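PDB 4Z7X: MdbA from Actinomyces oris, which is a thiol-disulfide oxidoreductase of the thioredoxin clan that probably forms disulfide bonds in exported proteins, including those of the sortase-mediated pilus assembly pathway. Local coordinates for residues L116-A121 with K162-K167; L124-A129 with E149-A154. One frame throughout, in Å; residues are numbered along the deposited sequence. Where two conformers were deposited one is given.

Contact 1 of 2, residues L116-A121 with K162-K167; sequences LDEAPA and KEVSAK. With 3CX ((2S)-3-(cyclohexylamino)-2-hydroxypropane-1-sulfonic acid), chain C.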
# COMPACT_ATOMS: atom_id res chain seq x y z
N LEU A 116 1.89 -4.99 -9.56
CA LEU A 116 2.08 -3.62 -10.04
C LEU A 116 2.58 -3.55 -11.45
O LEU A 116 2.14 -2.71 -12.25
CB LEU A 116 3.02 -2.85 -9.12
CG LEU A 116 2.43 -2.52 -7.74
CD1 LEU A 116 3.48 -1.99 -6.78
CD2 LEU A 116 1.28 -1.51 -7.82
N ASP A 117 3.53 -4.41 -11.77
CA ASP A 117 4.15 -4.38 -13.07
C ASP A 117 3.31 -5.04 -14.16
O ASP A 117 3.40 -4.62 -15.31
CB ASP A 117 5.52 -5.08 -13.02
CG ASP A 117 6.64 -4.19 -12.51
OD1 ASP A 117 6.44 -2.95 -12.40
OD2 ASP A 117 7.75 -4.73 -12.29
N GLU A 118 2.51 -6.06 -13.83
CA GLU A 118 1.83 -6.84 -14.85
C GLU A 118 0.30 -6.81 -14.80
O GLU A 118 -0.37 -7.15 -15.79
CB GLU A 118 2.30 -8.28 -14.79
CG GLU A 118 3.81 -8.41 -14.97
CD GLU A 118 4.17 -9.56 -15.88
OE1 GLU A 118 3.39 -10.54 -15.96
OE2 GLU A 118 5.21 -9.47 -16.54
N ALA A 119 -0.26 -6.45 -13.65
CA ALA A 119 -1.72 -6.41 -13.48
C ALA A 119 -2.11 -5.22 -12.58
O ALA A 119 -2.79 -5.38 -11.56
CB ALA A 119 -2.22 -7.70 -12.89
N PRO A 120 -1.69 -4.01 -12.96
CA PRO A 120 -1.91 -2.85 -12.08
C PRO A 120 -3.40 -2.58 -11.80
O PRO A 120 -3.73 -2.07 -10.74
CB PRO A 120 -1.26 -1.69 -12.83
CG PRO A 120 -1.18 -2.18 -14.27
CD PRO A 120 -0.87 -3.66 -14.12
N ALA A 121 -4.29 -2.99 -12.70
CA ALA A 121 -5.73 -2.81 -12.45
C ALA A 121 -6.22 -3.50 -11.19
O ALA A 121 -7.24 -3.11 -10.64
CB ALA A 121 -6.55 -3.26 -13.65
N LYS A 162 -4.24 -15.37 -14.38
CA LYS A 162 -3.45 -16.53 -13.98
C LYS A 162 -2.00 -16.42 -14.46
O LYS A 162 -1.09 -16.83 -13.75
CB LYS A 162 -4.06 -17.83 -14.53
CG LYS A 162 -5.35 -18.29 -13.90
CD LYS A 162 -5.79 -19.56 -14.63
CE LYS A 162 -6.97 -20.23 -13.96
NZ LYS A 162 -7.98 -19.21 -13.64
N GLU A 163 -1.78 -15.88 -15.66
CA GLU A 163 -0.42 -15.76 -16.19
C GLU A 163 0.44 -14.83 -15.34
O GLU A 163 1.65 -14.96 -15.28
CB GLU A 163 -0.38 -15.37 -17.64
CG GLU A 163 -0.96 -14.07 -18.04
CD GLU A 163 -0.46 -13.56 -19.40
OE1 GLU A 163 -0.78 -12.39 -19.68
OE2 GLU A 163 0.23 -14.28 -20.16
N VAL A 164 -0.20 -13.93 -14.63
CA VAL A 164 0.50 -13.03 -13.73
C VAL A 164 0.80 -13.66 -12.37
O VAL A 164 1.95 -13.61 -11.88
CB VAL A 164 -0.30 -11.70 -13.58
CG1 VAL A 164 0.36 -10.76 -12.56
CG2 VAL A 164 -0.38 -11.02 -14.94
N SER A 165 -0.23 -14.24 -11.74
CA SER A 165 -0.01 -14.85 -10.44
C SER A 165 0.96 -16.05 -10.53
O SER A 165 1.65 -16.35 -9.56
CB SER A 165 -1.31 -15.21 -9.77
OG SER A 165 -1.97 -16.20 -10.51
N ALA A 166 1.05 -16.68 -11.71
CA ALA A 166 2.01 -17.76 -11.93
C ALA A 166 3.45 -17.33 -11.76
O ALA A 166 4.30 -18.18 -11.56
CB ALA A 166 1.79 -18.41 -13.32
N LYS A 167 3.70 -16.02 -11.81
CA LYS A 167 5.05 -15.45 -11.70
C LYS A 167 5.44 -15.14 -10.26
O LYS A 167 6.59 -14.80 -9.97
CB LYS A 167 5.15 -14.18 -12.54
CG LYS A 167 4.97 -14.45 -14.03
CD LYS A 167 5.10 -13.20 -14.84
CE LYS A 167 4.91 -13.55 -16.33
NZ LYS A 167 5.26 -12.43 -17.24
OAA 3CX C . -5.20 9.10 -13.91
OAB 3CX C . -4.58 9.54 -11.48
OAC 3CX C . -3.03 7.07 -10.26
OAD 3CX C . -2.88 9.57 -13.08
CAE 3CX C . -0.84 0.88 -9.74
CAF 3CX C . 0.39 1.67 -10.09
CAG 3CX C . -2.10 1.18 -10.55
CAH 3CX C . 0.04 3.15 -10.24
CAI 3CX C . -2.47 2.64 -10.74
CAJ 3CX C . -2.36 5.43 -11.80
CAK 3CX C . -3.77 7.32 -12.59
NAL 3CX C . -1.43 4.98 -10.75
CAM 3CX C . -2.66 6.90 -11.61
CAN 3CX C . -1.43 3.58 -10.20
SAO 3CX C . -4.12 8.94 -12.71
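E118 and K167 form a salt bridge that supplies the polar half of this contact. K167 NZ stands 3.0 Å from E118 OE1, which it meets on the syn side, 17° out of the carboxylate plane; E118 OE2 lies equally near NZ, at 3.0 Å, but its bond is weak. The two side chains cross at about a right angle: the lysine is extended beyond CG, whereas the glutamate bends at chi2 (-137°), turning its carboxylate across the end of the lysine. K167 CD also lies 3.4 Å from E118 OE1, so the last methylenes brush the acid. This bridge belongs to one of two modelled conformers of E118, and the other may not keep it.

The apolar half is made by V164. Both its methyls lie against E118 CB, CG2 at 3.8 Å, and CG1, anti to the backbone N (chi1 176°), in addition reaches A119 CB at 4.0 Å. Without the two methyls, as with an alanine here, E118 CB and A119 CB would probably face a gap.

A third set of contacts involves the bound sulfonic acid: L116 CD2 approaches its cyclohexyl carbon CAE at 3.7 Å, and P120 CB approaches CAG of the same ring at 3.8 Å.

A119 is the first residue to leave helical geometry after helix 103-118, so the contact sets the C-terminal end of that helix against short helix 162-165. V164 and K167 also touch V114 on helix 103-118, and behind them S165 packs on V152 and A155 of helix 148-157.

Contact 2 of 2, residues L124-A129 with E149-A154; sequences LSFHNA and EGLVAA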
# COMPACT_ATOMS: atom_id res chain seq x y z
N LEU A 124 -4.82 -2.43 -6.12
CA LEU A 124 -5.40 -2.01 -4.84
C LEU A 124 -6.22 -3.14 -4.19
O LEU A 124 -6.17 -3.33 -2.96
CB LEU A 124 -6.17 -0.70 -5.01
CG LEU A 124 -6.57 0.00 -3.73
CD1 LEU A 124 -5.38 0.27 -2.83
CD2 LEU A 124 -7.30 1.30 -4.06
N SER A 125 -6.91 -3.93 -4.99
CA SER A 125 -7.66 -5.08 -4.49
C SER A 125 -6.73 -6.14 -3.94
O SER A 125 -7.00 -6.80 -2.93
CB SER A 125 -8.50 -5.67 -5.60
OG SER A 125 -9.52 -4.78 -5.92
N PHE A 126 -5.58 -6.30 -4.60
CA PHE A 126 -4.59 -7.30 -4.13
C PHE A 126 -3.98 -6.86 -2.81
O PHE A 126 -3.74 -7.66 -1.91
CB PHE A 126 -3.53 -7.55 -5.18
CG PHE A 126 -2.58 -8.64 -4.81
CD1 PHE A 126 -3.01 -9.97 -4.69
CD2 PHE A 126 -1.26 -8.37 -4.58
CE1 PHE A 126 -2.13 -10.97 -4.35
CE2 PHE A 126 -0.35 -9.39 -4.23
CZ PHE A 126 -0.80 -10.68 -4.09
N HIS A 127 -3.71 -5.57 -2.70
CA HIS A 127 -3.24 -5.00 -1.44
C HIS A 127 -4.17 -5.36 -0.30
O HIS A 127 -3.76 -5.84 0.75
CB HIS A 127 -3.16 -3.47 -1.59
CG HIS A 127 -2.75 -2.73 -0.37
ND1 HIS A 127 -1.45 -2.67 0.06
CD2 HIS A 127 -3.46 -1.97 0.49
CE1 HIS A 127 -1.38 -1.93 1.14
NE2 HIS A 127 -2.60 -1.47 1.41
N ASN A 128 -5.45 -5.11 -0.52
CA ASN A 128 -6.46 -5.50 0.46
C ASN A 128 -6.45 -6.99 0.75
O ASN A 128 -6.59 -7.42 1.92
CB ASN A 128 -7.85 -5.08 -0.01
CG ASN A 128 -8.92 -5.52 0.96
OD1 ASN A 128 -9.07 -4.92 2.02
ND2 ASN A 128 -9.63 -6.58 0.63
N ALA A 129 -6.38 -7.79 -0.31
CA ALA A 129 -6.44 -9.22 -0.13
C ALA A 129 -5.26 -9.76 0.66
O ALA A 129 -5.42 -10.71 1.44
CB ALA A 129 -6.61 -9.92 -1.47
N GLU A 149 1.53 -19.75 -2.18
CA GLU A 149 0.32 -20.39 -2.68
C GLU A 149 -0.92 -19.64 -2.19
O GLU A 149 -1.86 -19.47 -2.94
CB GLU A 149 0.31 -21.85 -2.23
CG GLU A 149 1.41 -22.67 -2.91
CD GLU A 149 2.87 -22.37 -2.49
OE1 GLU A 149 3.14 -22.07 -1.29
OE2 GLU A 149 3.78 -22.46 -3.38
N GLY A 150 -0.86 -19.13 -0.96
CA GLY A 150 -1.92 -18.32 -0.39
C GLY A 150 -2.07 -17.01 -1.15
O GLY A 150 -3.17 -16.54 -1.37
N LEU A 151 -0.95 -16.40 -1.52
CA LEU A 151 -1.02 -15.17 -2.33
C LEU A 151 -1.53 -15.42 -3.73
O LEU A 151 -2.20 -14.58 -4.28
CB LEU A 151 0.32 -14.46 -2.39
CG LEU A 151 0.78 -13.84 -1.05
CD1 LEU A 151 2.27 -13.56 -1.05
CD2 LEU A 151 -0.06 -12.59 -0.74
N VAL A 152 -1.18 -16.55 -4.32
CA VAL A 152 -1.76 -16.94 -5.62
C VAL A 152 -3.30 -17.04 -5.45
O VAL A 152 -4.06 -16.53 -6.27
CB VAL A 152 -1.16 -18.26 -6.11
CG1 VAL A 152 -1.92 -18.77 -7.33
CG2 VAL A 152 0.33 -18.07 -6.50
N ALA A 153 -3.74 -17.64 -4.37
CA ALA A 153 -5.18 -17.76 -4.13
C ALA A 153 -5.83 -16.40 -3.92
O ALA A 153 -6.91 -16.15 -4.43
CB ALA A 153 -5.45 -18.71 -3.00
N ALA A 154 -5.16 -15.50 -3.21
CA ALA A 154 -5.68 -14.16 -3.03
C ALA A 154 -5.74 -13.41 -4.37
O ALA A 154 -6.67 -12.66 -4.63
CB ALA A 154 -4.82 -13.39 -2.07
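F126 points the edge of its ring at the backbone of segment 149-154, on helix 148-157: CE1 is 3.6 Å from L151 O, and that oxygen lies in the ring plane. The approach brings the positively polarised rim of the ring, not its electron-rich face, to the oxygen. Although its CB does not point straight across, F126 has CG anti to the backbone N (chi1 -175°), which carries the ring into the space between the helices.

The L151 side chain crosses that of F126 at about a right angle and touches it through one branch, with CD2 3.9 Å from F126 CZ. A154 CB meets the ring obliquely, 4.3 Å from CE1.

A129 and A154 both direct CB toward the opposing helix, and the two methyls meet at 4.0 Å. Their CA atoms are 5.8 Å apart, the nearest pair across the contact, whereas the segment axes approach to 10.2 Å and run at 133° to each other.

This buried, apolar packing of two helices in the helical part of a thioredoxin-clan protein combines an aromatic edge with two alanines small enough to let the backbones come near. Helix 103-118 adjoins the same interior, placing M112 and V115 against F126 and V107 against L151, while F168 meets the F126 ring. On another flank of helix 123-140, L124 and H127 reach strand 91-96 and helix 68-86.

Overall arrangement
Contacts 1 and 2 lie on the same side of the chain's centre, with their own centres about 11 Å apart, and belong to the helical part of this thioredoxin-clan protein. Helix 103-118 is followed, after a short turn, by helix 123-140, and helix 148-157 by helix 162-165, so each contact joins one member of each consecutive pair. They also touch directly: S165 O is 3.7 Å from V152 CG2. Contact 1 reaches the ligand pocket through L116 and P120, whereas the F126 side chain of contact 2 remains about 10 Å from the ligand. E45, T42, G44 and G46 supply hydrogen bonds to that ligand from outside both contacts.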